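Local atomic coordinates of Peptide/nickel transport system substrate-binding protein (Listeria monocytogenes serotype 1/2a, PDB entry 5KZT), a protein that binds peptides and probably delivers them to a membrane transporter as an extracellular solute-binding protein. Residues 124-129 and 134-139; 166-171 and 189-194; 226-231 and 237-242; 371-374 and 378-381; 448-453 and 481-486. All blocks are in the same frame, centred on the assembly; numbering follows the deposited sequence.

Contact 1: 124-129 and 134-139; sequences GDIVAG and EELGIK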
# COMPACT_ATOMS: atom_id res chain seq x y z
N GLY A 124 12.08 14.79 9.54
CA GLY A 124 11.16 14.85 10.66
C GLY A 124 10.84 16.27 11.10
O GLY A 124 9.68 16.65 11.24
N ASP A 125 11.90 17.06 11.28
CA ASP A 125 11.76 18.46 11.69
C ASP A 125 10.96 19.30 10.69
O ASP A 125 10.18 20.17 11.08
CB ASP A 125 13.14 19.09 11.88
CG ASP A 125 13.83 18.63 13.15
OD1 ASP A 125 13.18 17.96 13.99
OD2 ASP A 125 15.04 18.95 13.31
N ILE A 126 11.16 19.04 9.41
CA ILE A 126 10.46 19.81 8.38
C ILE A 126 8.96 19.48 8.36
O ILE A 126 8.12 20.39 8.25
CB ILE A 126 11.11 19.56 7.02
CG1 ILE A 126 12.52 20.16 7.01
CG2 ILE A 126 10.27 20.17 5.90
CD1 ILE A 126 13.41 19.60 5.92
N VAL A 127 8.63 18.19 8.47
CA VAL A 127 7.23 17.75 8.52
C VAL A 127 6.49 18.41 9.69
O VAL A 127 5.34 18.86 9.54
CB VAL A 127 7.13 16.21 8.56
CG1 VAL A 127 5.73 15.72 8.91
CG2 VAL A 127 7.52 15.67 7.20
N ALA A 128 7.19 18.52 10.83
CA ALA A 128 6.66 19.18 12.02
C ALA A 128 6.70 20.72 11.97
O ALA A 128 6.27 21.36 12.92
CB ALA A 128 7.39 18.68 13.27
N GLY A 129 7.19 21.32 10.88
CA GLY A 129 7.27 22.78 10.76
C GLY A 129 8.35 23.45 11.59
O GLY A 129 8.29 24.66 11.80
N GLU A 134 13.74 23.57 2.52
CA GLU A 134 15.09 23.70 1.94
C GLU A 134 16.24 23.14 2.82
O GLU A 134 17.34 22.95 2.33
CB GLU A 134 15.39 25.16 1.56
CG GLU A 134 15.58 26.13 2.71
CD GLU A 134 15.55 27.58 2.26
OE1 GLU A 134 16.35 28.38 2.79
OE2 GLU A 134 14.73 27.94 1.39
N GLU A 135 15.98 22.86 4.09
CA GLU A 135 16.98 22.27 4.97
C GLU A 135 17.11 20.75 4.83
O GLU A 135 17.97 20.16 5.45
CB GLU A 135 16.71 22.68 6.42
CG GLU A 135 16.75 24.21 6.59
CD GLU A 135 16.46 24.65 8.01
OE1 GLU A 135 17.28 24.36 8.91
OE2 GLU A 135 15.41 25.31 8.25
N LEU A 136 16.26 20.13 4.01
CA LEU A 136 16.26 18.68 3.85
C LEU A 136 17.62 18.20 3.34
O LEU A 136 18.25 18.90 2.53
CB LEU A 136 15.16 18.26 2.86
CG LEU A 136 14.91 16.75 2.72
CD1 LEU A 136 14.42 16.13 4.04
CD2 LEU A 136 13.91 16.46 1.61
N GLY A 137 18.05 17.05 3.82
CA GLY A 137 19.34 16.49 3.46
C GLY A 137 19.46 15.93 2.07
O GLY A 137 19.87 14.78 1.89
N ILE A 138 19.09 16.72 1.07
CA ILE A 138 19.38 16.42 -0.34
C ILE A 138 19.84 17.71 -1.00
O ILE A 138 19.20 18.75 -0.85
CB ILE A 138 18.17 15.78 -1.07
CG1 ILE A 138 18.55 15.44 -2.51
CG2 ILE A 138 16.90 16.67 -0.97
CD1 ILE A 138 17.52 14.58 -3.24
N LYS A 139 20.97 17.62 -1.71
CA LYS A 139 21.65 18.73 -2.38
C LYS A 139 21.93 18.34 -3.83
O LYS A 139 22.38 17.22 -4.09
CB LYS A 139 23.04 18.94 -1.77
CG LYS A 139 23.20 20.05 -0.77
CD LYS A 139 24.66 20.07 -0.30
CE LYS A 139 24.91 21.04 0.85
NZ LYS A 139 24.05 20.72 2.03
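A single methyl group, Ile126 CD1, makes all of the closest approaches in this contact, and its nearest partner is a backbone nitrogen. CD1 lies 3.5 Å from Leu136 N and 4.0 Å from Glu135 C, so the tip of the isoleucine rests on the peptide link between the two residues. The same methyl also meets the root of the leucine side chain, with Leu136 CB 3.8 Å from Ile126 CD1, while Leu136 CD1 touches it more loosely. The torsions of Ile126 explain this reach. CG1 stands opposite the carbonyl carbon (chi1 -67°) and the chain continues extended to CD1 (chi2 161°), which drives the long branch out from the helix. The isoleucine side chain also meets Val105 of helix 94-105 and Pro133, and Leu136 leans on Trp101 of that helix; both residues are buried, and helix 94-105 touches each of them. The polar groups nearby are paired apart from it: Glu135 OE2 accepts from Lys132 N, and Glu135 O from Asn122 ND2. On one side of the contact the chain leaves helix 123-127 at Gly129, whose N bonds to Ile126 O over 2.9 Å. On the other, Gly137 centres an inverse gamma turn, with a weak bond of 2.8 Å from Ile138 N to Leu136 O, before strand 138-140 begins at the margin of a four-stranded antiparallel sheet. The arrangement is a short helix ended by a Schellman motif and packed back on the gamma-turn entry to an edge strand.

Contact 2: 166-171 and 189-194; sequences FFPLNE and LFNGPF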
# COMPACT_ATOMS: atom_id res chain seq x y z
N PHE A 166 9.78 9.12 -3.42
CA PHE A 166 11.16 9.55 -3.64
C PHE A 166 11.51 9.71 -5.14
O PHE A 166 12.65 10.00 -5.47
CB PHE A 166 12.11 8.53 -3.00
CG PHE A 166 12.03 8.50 -1.50
CD1 PHE A 166 10.98 7.88 -0.86
CD2 PHE A 166 13.01 9.13 -0.74
CE1 PHE A 166 10.92 7.88 0.55
CE2 PHE A 166 12.95 9.11 0.67
CZ PHE A 166 11.90 8.50 1.29
N PHE A 167 10.54 9.55 -6.04
CA PHE A 167 10.77 9.80 -7.47
C PHE A 167 10.94 11.30 -7.70
O PHE A 167 10.38 12.09 -6.95
CB PHE A 167 9.58 9.30 -8.29
CG PHE A 167 9.45 7.80 -8.38
CD1 PHE A 167 10.30 6.92 -7.68
CD2 PHE A 167 8.43 7.26 -9.15
CE1 PHE A 167 10.14 5.55 -7.78
CE2 PHE A 167 8.27 5.89 -9.26
CZ PHE A 167 9.12 5.03 -8.58
N PRO A 168 11.68 11.69 -8.76
CA PRO A 168 11.78 13.09 -9.15
C PRO A 168 10.50 13.64 -9.77
O PRO A 168 9.64 12.86 -10.22
CB PRO A 168 12.92 13.08 -10.17
CG PRO A 168 12.81 11.74 -10.82
CD PRO A 168 12.31 10.80 -9.76
N LEU A 169 10.35 14.96 -9.72
CA LEU A 169 9.27 15.68 -10.38
C LEU A 169 9.85 16.90 -11.09
O LEU A 169 10.82 17.50 -10.63
CB LEU A 169 8.21 16.12 -9.36
CG LEU A 169 7.39 14.97 -8.78
CD1 LEU A 169 6.58 15.48 -7.59
CD2 LEU A 169 6.47 14.35 -9.84
N ASN A 170 9.23 17.24 -12.21
CA ASN A 170 9.57 18.40 -13.00
C ASN A 170 8.90 19.64 -12.43
O ASN A 170 7.72 19.86 -12.67
CB ASN A 170 9.15 18.15 -14.45
CG ASN A 170 9.59 19.27 -15.38
OD1 ASN A 170 9.16 20.42 -15.26
ND2 ASN A 170 10.43 18.91 -16.33
N GLU A 171 9.65 20.47 -11.70
CA GLU A 171 9.07 21.62 -10.98
C GLU A 171 8.29 22.55 -11.90
O GLU A 171 7.20 23.01 -11.55
CB GLU A 171 10.13 22.41 -10.24
CG GLU A 171 9.60 23.65 -9.52
CD GLU A 171 10.61 24.29 -8.60
OE1 GLU A 171 11.76 23.85 -8.54
OE2 GLU A 171 10.24 25.27 -7.95
N LEU A 189 3.63 14.26 -16.25
CA LEU A 189 4.84 14.01 -17.05
C LEU A 189 5.49 12.68 -16.66
O LEU A 189 5.47 12.28 -15.50
CB LEU A 189 5.90 15.11 -16.86
CG LEU A 189 5.95 16.37 -17.71
CD1 LEU A 189 7.28 17.09 -17.44
CD2 LEU A 189 5.75 16.11 -19.20
N PHE A 190 6.12 12.04 -17.64
CA PHE A 190 6.59 10.66 -17.51
C PHE A 190 8.09 10.57 -17.72
O PHE A 190 8.66 11.23 -18.59
CB PHE A 190 5.83 9.78 -18.51
CG PHE A 190 4.36 10.06 -18.56
CD1 PHE A 190 3.56 9.84 -17.42
CD2 PHE A 190 3.77 10.62 -19.69
CE1 PHE A 190 2.19 10.13 -17.45
CE2 PHE A 190 2.41 10.91 -19.72
CZ PHE A 190 1.62 10.68 -18.60
N ASN A 191 8.75 9.77 -16.88
CA ASN A 191 10.16 9.44 -17.07
C ASN A 191 10.41 7.95 -16.93
O ASN A 191 11.55 7.53 -16.78
CB ASN A 191 11.07 10.25 -16.12
CG ASN A 191 11.04 9.75 -14.68
OD1 ASN A 191 9.99 9.38 -14.17
ND2 ASN A 191 12.20 9.74 -14.03
N GLY A 192 9.35 7.15 -17.02
CA GLY A 192 9.44 5.71 -16.85
C GLY A 192 9.22 4.98 -18.16
O GLY A 192 9.15 5.61 -19.21
N PRO A 193 9.13 3.64 -18.11
CA PRO A 193 8.93 2.84 -19.34
C PRO A 193 7.71 3.17 -20.18
O PRO A 193 7.74 2.97 -21.40
CB PRO A 193 8.85 1.40 -18.82
CG PRO A 193 9.58 1.42 -17.51
CD PRO A 193 9.44 2.80 -16.95
N PHE A 194 6.64 3.65 -19.54
CA PHE A 194 5.37 3.90 -20.20
C PHE A 194 4.88 5.33 -19.95
O PHE A 194 5.25 5.97 -18.96
CB PHE A 194 4.34 2.89 -19.71
CG PHE A 194 4.71 1.46 -20.02
CD1 PHE A 194 4.45 0.92 -21.26
CD2 PHE A 194 5.33 0.67 -19.08
CE1 PHE A 194 4.81 -0.39 -21.57
CE2 PHE A 194 5.71 -0.64 -19.37
CZ PHE A 194 5.43 -1.18 -20.62
O HOH W 1 9.41 10.45 -11.60
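Asn170, the N-cap residue of helix 171-177, lays its side chain against Leu189, just where the chain returns from that helix on its way to strand 194-197. The two side chains cross obliquely. Leu189 CD1 is 3.7 Å from Asn170 CB and about as near to the amide, with Asn170 CG and ND2 each 3.8 Å from Leu189 CD1. Because CG of Asn170 is held anti to the amide nitrogen (chi1 -175°), the carboxamide lies beside the leucine methyl while both of its polar atoms remain engaged: OD1 takes the N-H of Phe173 in the first turn of the helix, and ND2 donates to Asp90 OD2. Two residues earlier in one segment and two later in the other, Pro168 meets Asn191. Here the ring carbon Pro168 CG packs 3.8 Å from Asn191 ND2, and a water spans the remaining separation. That water donates one hydrogen to Pro168 O at 2.8 Å and the other to Asn191 OD1, also at 2.8 Å. Asn191 CG sits between the backbone N and the carbonyl carbon (chi1 75°), which swings the amide toward the proline. Its OD1 is gripped further by Glu47 N and Asn46 ND2, both of the segment following helix 36-45. The chemistry is that of a buried loop pair with no direct hydrogen bond across it: an amide oxygen that collects three donors would probably be strongly polarised, and because two acceptors, Pro168 O and Asn191 OD1, cannot bond each other, the water joins them by donating a hydrogen to each.

Contact 3: 226-231 and 237-242; sequences NVQVVQ and LNLYNT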
# COMPACT_ATOMS: atom_id res chain seq x y z
N ASN A 226 -3.62 -2.07 -21.89
CA ASN A 226 -4.96 -1.52 -21.71
C ASN A 226 -5.50 -2.01 -20.38
O ASN A 226 -5.43 -3.22 -20.10
CB ASN A 226 -5.89 -2.00 -22.82
CG ASN A 226 -5.40 -1.61 -24.20
OD1 ASN A 226 -5.15 -0.43 -24.45
ND2 ASN A 226 -5.26 -2.59 -25.11
N VAL A 227 -6.03 -1.10 -19.57
CA VAL A 227 -6.59 -1.44 -18.27
C VAL A 227 -8.04 -0.99 -18.20
O VAL A 227 -8.36 0.13 -18.61
CB VAL A 227 -5.81 -0.77 -17.11
CG1 VAL A 227 -6.32 -1.29 -15.78
CG2 VAL A 227 -4.33 -1.04 -17.27
N GLN A 228 -8.90 -1.86 -17.67
CA GLN A 228 -10.30 -1.51 -17.40
C GLN A 228 -10.69 -1.95 -15.99
O GLN A 228 -10.21 -2.96 -15.48
CB GLN A 228 -11.23 -2.11 -18.44
CG GLN A 228 -11.20 -3.61 -18.52
CD GLN A 228 -12.11 -4.14 -19.61
OE1 GLN A 228 -13.33 -4.00 -19.55
NE2 GLN A 228 -11.51 -4.79 -20.60
N VAL A 229 -11.56 -1.17 -15.38
CA VAL A 229 -12.08 -1.50 -14.07
C VAL A 229 -13.14 -2.59 -14.16
O VAL A 229 -14.10 -2.47 -14.91
CB VAL A 229 -12.63 -0.25 -13.36
CG1 VAL A 229 -13.27 -0.62 -12.03
CG2 VAL A 229 -11.49 0.74 -13.16
N VAL A 230 -12.94 -3.66 -13.39
CA VAL A 230 -13.90 -4.79 -13.31
C VAL A 230 -14.01 -5.13 -11.84
O VAL A 230 -13.00 -5.30 -11.18
CB VAL A 230 -13.42 -6.05 -14.07
CG1 VAL A 230 -14.46 -7.17 -13.94
CG2 VAL A 230 -13.17 -5.74 -15.55
N GLN A 231 -15.23 -5.23 -11.32
CA GLN A 231 -15.44 -5.36 -9.88
C GLN A 231 -16.24 -6.58 -9.50
O GLN A 231 -16.79 -6.65 -8.38
CB GLN A 231 -16.14 -4.11 -9.40
CG GLN A 231 -15.33 -2.86 -9.68
CD GLN A 231 -15.90 -1.67 -8.97
OE1 GLN A 231 -17.04 -1.28 -9.23
NE2 GLN A 231 -15.13 -1.09 -8.04
N LEU A 237 -14.29 -12.99 -15.80
CA LEU A 237 -14.14 -14.32 -16.39
C LEU A 237 -14.68 -14.39 -17.83
O LEU A 237 -14.03 -14.96 -18.71
CB LEU A 237 -14.83 -15.37 -15.49
CG LEU A 237 -14.51 -16.84 -15.75
CD1 LEU A 237 -13.01 -17.09 -15.86
CD2 LEU A 237 -15.12 -17.67 -14.63
N ASN A 238 -15.85 -13.79 -18.06
CA ASN A 238 -16.39 -13.72 -19.41
C ASN A 238 -15.46 -12.97 -20.38
O ASN A 238 -15.30 -13.36 -21.53
CB ASN A 238 -17.77 -13.07 -19.39
CG ASN A 238 -18.32 -12.87 -20.78
OD1 ASN A 238 -18.65 -13.84 -21.46
ND2 ASN A 238 -18.38 -11.63 -21.22
N LEU A 239 -14.84 -11.89 -19.90
CA LEU A 239 -13.91 -11.12 -20.72
C LEU A 239 -12.64 -11.96 -21.03
O LEU A 239 -12.15 -11.94 -22.16
CB LEU A 239 -13.54 -9.82 -20.02
CG LEU A 239 -14.65 -8.76 -19.91
CD1 LEU A 239 -14.18 -7.61 -19.04
CD2 LEU A 239 -15.07 -8.23 -21.28
N TYR A 240 -12.17 -12.70 -20.04
CA TYR A 240 -11.04 -13.62 -20.21
C TYR A 240 -11.35 -14.73 -21.23
O TYR A 240 -10.53 -15.04 -22.08
CB TYR A 240 -10.67 -14.22 -18.86
CG TYR A 240 -9.46 -15.13 -18.85
CD1 TYR A 240 -9.59 -16.49 -19.10
CD2 TYR A 240 -8.19 -14.63 -18.57
CE1 TYR A 240 -8.48 -17.33 -19.09
CE2 TYR A 240 -7.08 -15.46 -18.55
CZ TYR A 240 -7.23 -16.81 -18.83
OH TYR A 240 -6.12 -17.61 -18.77
N ASN A 241 -12.54 -15.33 -21.13
CA ASN A 241 -12.95 -16.42 -22.03
C ASN A 241 -13.29 -15.97 -23.43
O ASN A 241 -13.33 -16.81 -24.33
CB ASN A 241 -14.17 -17.14 -21.47
CG ASN A 241 -13.87 -17.90 -20.20
OD1 ASN A 241 -12.76 -18.36 -20.00
ND2 ASN A 241 -14.86 -18.04 -19.34
N THR A 242 -13.58 -14.68 -23.61
CA THR A 242 -13.78 -14.09 -24.94
C THR A 242 -12.54 -13.34 -25.42
O THR A 242 -12.63 -12.59 -26.38
CB THR A 242 -15.04 -13.19 -24.99
OG1 THR A 242 -14.99 -12.18 -23.99
CG2 THR A 242 -16.27 -14.02 -24.78
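Val230 and Leu239 are the closest pair of residues along the two backbones, yet their CA atoms stand 9.7 Å apart, so strand end and helix meet through side chains alone. Leu239 projects from its helix with CG opposite the carbonyl carbon (chi1 -69°), and its CD1 is the point on which both partners converge. One is Val230, whose CG2 reaches Leu239 CD1 tip to tip at 4.1 Å. The other is Gln228, whose OE1 is 3.7 Å from Leu239 CD1, with Gln228 CD following at 4.1 Å. Gln228 and Leu239 approach from opposite directions, in a van der Waals contact of amide against methyl. Gln228 belongs to strand 224-229, which lies between strands 16-21 and 205-210 in a four-stranded mixed sheet, and the contact folds the following helix 233-241 back against the end of that strand. Val245 touches both Gln228 and Leu239 and adds to the packing round the leucine. Beyond Leu239 the helix closes at Thr242. Asn238 O accepts Thr242 N at 3.0 Å and Thr242 OG1 at 2.7 Å, and the two donors arrive from opposite faces of the carbonyl plane, the hydroxyl tilted 25° from it. Tyr240 looks to strand 491-503, where its side chain touches Leu502, and just past that strand Lys504 NZ bonds to Tyr240 O and makes a cation-pi contact with the ring.

Contact 4: 371-374 and 378-381; sequences FTSD and NARK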
# COMPACT_ATOMS: atom_id res chain seq x y z
N PHE A 371 -20.04 -0.26 9.43
CA PHE A 371 -18.83 -0.91 8.96
C PHE A 371 -18.55 -0.45 7.52
O PHE A 371 -19.38 -0.67 6.63
CB PHE A 371 -19.01 -2.43 9.01
CG PHE A 371 -17.77 -3.19 8.69
CD1 PHE A 371 -16.64 -3.06 9.48
CD2 PHE A 371 -17.72 -4.03 7.59
CE1 PHE A 371 -15.47 -3.77 9.18
CE2 PHE A 371 -16.56 -4.73 7.27
CZ PHE A 371 -15.43 -4.60 8.07
N THR A 372 -17.39 0.16 7.29
CA THR A 372 -17.00 0.58 5.94
C THR A 372 -16.07 -0.43 5.24
O THR A 372 -15.05 -0.85 5.79
CB THR A 372 -16.35 1.97 5.93
OG1 THR A 372 -17.29 2.93 6.41
CG2 THR A 372 -15.95 2.38 4.53
N SER A 373 -16.43 -0.79 4.01
CA SER A 373 -15.57 -1.55 3.11
C SER A 373 -15.75 -1.06 1.65
O SER A 373 -16.41 -0.04 1.41
CB SER A 373 -15.84 -3.05 3.24
OG SER A 373 -14.77 -3.82 2.67
N ASP A 374 -15.14 -1.76 0.70
CA ASP A 374 -15.17 -1.35 -0.70
C ASP A 374 -16.45 -1.81 -1.41
O ASP A 374 -17.30 -2.45 -0.78
CB ASP A 374 -13.90 -1.84 -1.41
CG ASP A 374 -12.65 -1.19 -0.84
OD1 ASP A 374 -12.72 0.00 -0.45
OD2 ASP A 374 -11.61 -1.87 -0.76
N ASN A 378 -17.07 -8.95 -4.06
CA ASN A 378 -16.47 -9.71 -2.95
C ASN A 378 -16.40 -8.91 -1.66
O ASN A 378 -16.49 -9.48 -0.59
CB ASN A 378 -15.09 -10.28 -3.30
CG ASN A 378 -14.70 -11.45 -2.40
OD1 ASN A 378 -15.37 -12.49 -2.41
ND2 ASN A 378 -13.64 -11.28 -1.62
N ALA A 379 -16.21 -7.60 -1.76
CA ALA A 379 -16.22 -6.75 -0.56
C ALA A 379 -17.61 -6.76 0.10
O ALA A 379 -17.70 -6.79 1.31
CB ALA A 379 -15.79 -5.33 -0.89
N ARG A 380 -18.66 -6.74 -0.72
CA ARG A 380 -20.05 -6.85 -0.24
C ARG A 380 -20.33 -8.22 0.44
O ARG A 380 -20.97 -8.28 1.47
CB ARG A 380 -20.99 -6.59 -1.42
CG ARG A 380 -22.48 -6.76 -1.16
CD ARG A 380 -23.24 -6.41 -2.44
NE ARG A 380 -24.64 -6.86 -2.42
CZ ARG A 380 -25.52 -6.63 -3.40
NH1 ARG A 380 -25.17 -5.97 -4.51
NH2 ARG A 380 -26.78 -7.07 -3.28
N LYS A 381 -19.84 -9.31 -0.15
CA LYS A 381 -19.86 -10.62 0.50
C LYS A 381 -19.12 -10.62 1.86
O LYS A 381 -19.60 -11.18 2.86
CB LYS A 381 -19.23 -11.66 -0.42
CG LYS A 381 -19.40 -13.09 0.04
CD LYS A 381 -18.62 -14.03 -0.85
CE LYS A 381 -18.74 -15.45 -0.35
NZ LYS A 381 -20.14 -15.95 -0.42
O HOH W 2 -15.58 -6.09 3.90
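Two first torsions turn Ser373 and Asp374 in different senses beside Ala379. In Ser373 the hydroxyl is swung opposite the residue's own amide nitrogen (chi1 -164°), which brings OG to 4.0 Å from Ala379 CB. In Asp374 the carboxylate carbon is instead opposite the carbonyl carbon (chi1 -64°), so the acid group and the carbonyl of the same residue serve different neighbours. The carbonyl does the touching: Asp374 O is 3.3 Å from Ala379 CB, and Asp374 CB follows at 4.0 Å from the same methyl. That oxygen has its polar partner in Asn403 ND2, on the next strand. A water links the two segments as well, its oxygen 2.7 Å from Ser373 OG. The same water donates a weak hydrogen bond to Ala379 O. The contact joins strand 367-374 to the first turn of helix 377-393, within a beta-alpha-beta unit whose second strand, 397-404, runs parallel to the first. This part of the fold also meets the bound peptide. Asp374 OD2 is hydrogen-bonded to the backbone of the peptide, OD1 is salt-bridged to Arg409, and Ala379 packs on a basic side chain of the ligand. Chemically, the methyl of Ala379 packs against the Asp374 carbonyl where strand gives way to helix, without competing for polar partners, and Arg409, as a second-shell residue, would hold the aspartate carboxylate in position and probably stabilise its negative charge while it accepts from the peptide.

Contact 5: 448-453 and 481-486; sequences MSYSNK and EKILLT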
# COMPACT_ATOMS: atom_id res chain seq x y z
N MET A 448 -7.28 6.76 13.69
CA MET A 448 -8.17 6.10 14.61
C MET A 448 -8.23 6.84 15.94
O MET A 448 -8.99 6.44 16.81
CB MET A 448 -7.66 4.68 14.86
CG MET A 448 -7.76 3.80 13.64
SD MET A 448 -7.28 2.10 14.00
CE MET A 448 -5.68 2.27 14.78
N SER A 449 -7.45 7.92 16.09
CA SER A 449 -7.15 8.52 17.39
C SER A 449 -6.66 7.48 18.40
O SER A 449 -6.98 7.52 19.59
CB SER A 449 -8.35 9.33 17.92
OG SER A 449 -8.64 10.41 17.05
N TYR A 450 -5.85 6.54 17.90
CA TYR A 450 -5.18 5.58 18.75
C TYR A 450 -3.86 6.21 19.17
O TYR A 450 -3.09 6.64 18.32
CB TYR A 450 -4.93 4.26 18.04
CG TYR A 450 -3.97 3.36 18.80
CD1 TYR A 450 -4.34 2.78 20.00
CD2 TYR A 450 -2.67 3.13 18.33
CE1 TYR A 450 -3.47 1.97 20.70
CE2 TYR A 450 -1.79 2.33 19.02
CZ TYR A 450 -2.18 1.76 20.20
OH TYR A 450 -1.29 0.97 20.88
N SER A 451 -3.61 6.21 20.47
CA SER A 451 -2.39 6.81 21.01
C SER A 451 -1.94 6.01 22.21
O SER A 451 -2.65 5.97 23.23
CB SER A 451 -2.65 8.25 21.44
OG SER A 451 -1.48 8.88 21.96
N ASN A 452 -0.78 5.38 22.08
CA ASN A 452 -0.10 4.73 23.21
C ASN A 452 1.36 5.20 23.21
O ASN A 452 2.12 4.85 22.31
CB ASN A 452 -0.20 3.21 23.06
CG ASN A 452 0.49 2.48 24.21
OD1 ASN A 452 1.60 2.81 24.55
ND2 ASN A 452 -0.19 1.50 24.80
N LYS A 453 1.76 5.97 24.23
CA LYS A 453 3.12 6.53 24.27
C LYS A 453 4.23 5.50 24.38
O LYS A 453 5.35 5.75 23.92
CB LYS A 453 3.28 7.57 25.39
CG LYS A 453 2.43 8.83 25.26
CD LYS A 453 2.34 9.44 23.86
CE LYS A 453 3.69 9.92 23.29
NZ LYS A 453 3.69 10.14 21.81
N GLU A 481 4.28 -5.21 18.84
CA GLU A 481 3.06 -5.81 18.33
C GLU A 481 2.14 -6.27 19.47
O GLU A 481 0.91 -6.19 19.36
CB GLU A 481 3.35 -6.95 17.35
CG GLU A 481 2.11 -7.34 16.54
CD GLU A 481 2.37 -8.37 15.46
OE1 GLU A 481 1.95 -8.13 14.31
OE2 GLU A 481 2.98 -9.41 15.74
N LYS A 482 2.73 -6.76 20.55
CA LYS A 482 1.93 -7.14 21.73
C LYS A 482 1.16 -5.96 22.33
O LYS A 482 0.00 -6.11 22.73
CB LYS A 482 2.81 -7.75 22.80
CG LYS A 482 1.99 -8.48 23.85
CD LYS A 482 2.83 -8.88 25.05
CE LYS A 482 1.96 -9.47 26.14
NZ LYS A 482 1.29 -8.45 26.99
N ILE A 483 1.80 -4.81 22.37
CA ILE A 483 1.17 -3.58 22.86
C ILE A 483 -0.02 -3.21 21.96
O ILE A 483 -1.12 -2.96 22.44
CB ILE A 483 2.18 -2.41 22.91
CG1 ILE A 483 3.32 -2.71 23.88
CG2 ILE A 483 1.47 -1.12 23.34
CD1 ILE A 483 4.45 -1.72 23.84
N LEU A 484 0.22 -3.20 20.67
CA LEU A 484 -0.79 -2.79 19.68
C LEU A 484 -2.03 -3.69 19.71
O LEU A 484 -3.16 -3.21 19.70
CB LEU A 484 -0.19 -2.79 18.28
CG LEU A 484 -1.02 -2.24 17.14
CD1 LEU A 484 -1.14 -0.74 17.25
CD2 LEU A 484 -0.44 -2.62 15.78
N LEU A 485 -1.78 -5.00 19.75
CA LEU A 485 -2.82 -5.99 19.56
C LEU A 485 -3.36 -6.53 20.88
O LEU A 485 -4.47 -6.20 21.26
CB LEU A 485 -2.31 -7.13 18.64
CG LEU A 485 -1.85 -6.65 17.26
CD1 LEU A 485 -1.37 -7.82 16.41
CD2 LEU A 485 -2.94 -5.87 16.52
N THR A 486 -2.57 -7.33 21.59
CA THR A 486 -3.02 -7.96 22.82
C THR A 486 -3.42 -6.93 23.89
O THR A 486 -4.50 -7.04 24.47
CB THR A 486 -1.97 -8.94 23.36
OG1 THR A 486 -1.80 -10.00 22.41
CG2 THR A 486 -2.38 -9.52 24.72
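Tyr450 and Leu484 meet at a slant, the leucine methyl CD1 lying 3.6 Å from Tyr450 CE2 and 4.0 Å from Tyr450 CZ, toward the hydroxyl end of the ring. The ring gets there because CG is anti to the amide nitrogen (chi1 168°), sending the phenol across to the helix, where its OH also approaches Leu484 CA at 4.0 Å. Asn452 and Ile483 are turned differently, their side chains meeting at about a right angle. Ile483 CG2 comes up to the amide, with Asn452 ND2 at 3.4 Å and Asn452 CG 3.8 Å from Ile483 CG2. Asn452 is the N-cap of helix 453-459, its OD1 holding a backbone N-H there, so the loop 448-453 binds the start of one helix while lying along another, 471-487. That second helix widens into a pi-type turn at 483-486, just where Ile483 and Leu484 face the loop. The polar ends converge on a residue just past the helix: both Tyr450 OH and Asn452 ND2 are hydrogen-bonded to Asp488 OD2. Leu484 is covered further by Tyr455, and Ile483 by Ile458, both from helix 453-459.

Overall arrangement
Among the five contacts, contact 4 meets the bound peptide, through Asp374, Asn378 and Ala379. Contact 3 comes nearest to contact 4, with about 5 Å between their nearest atoms although the centres lie 21 Å apart. Between contacts 4 and 5 the nearest atoms are about 11 Å apart. Contacts 1 and 2 lie across the chain's centre from contact 4, their nearest atoms about 26 and 23 Å from it; contacts 1 and 2 are about 7 Å apart at their nearest atoms. Contacts 2 and 3 are about 9 Å apart at theirs, so contact 3 lies between the groups. Contacts 1 and 2 on one side and 4 on the other are consistent with the two-lobed form of this fold, ligand held between lobes.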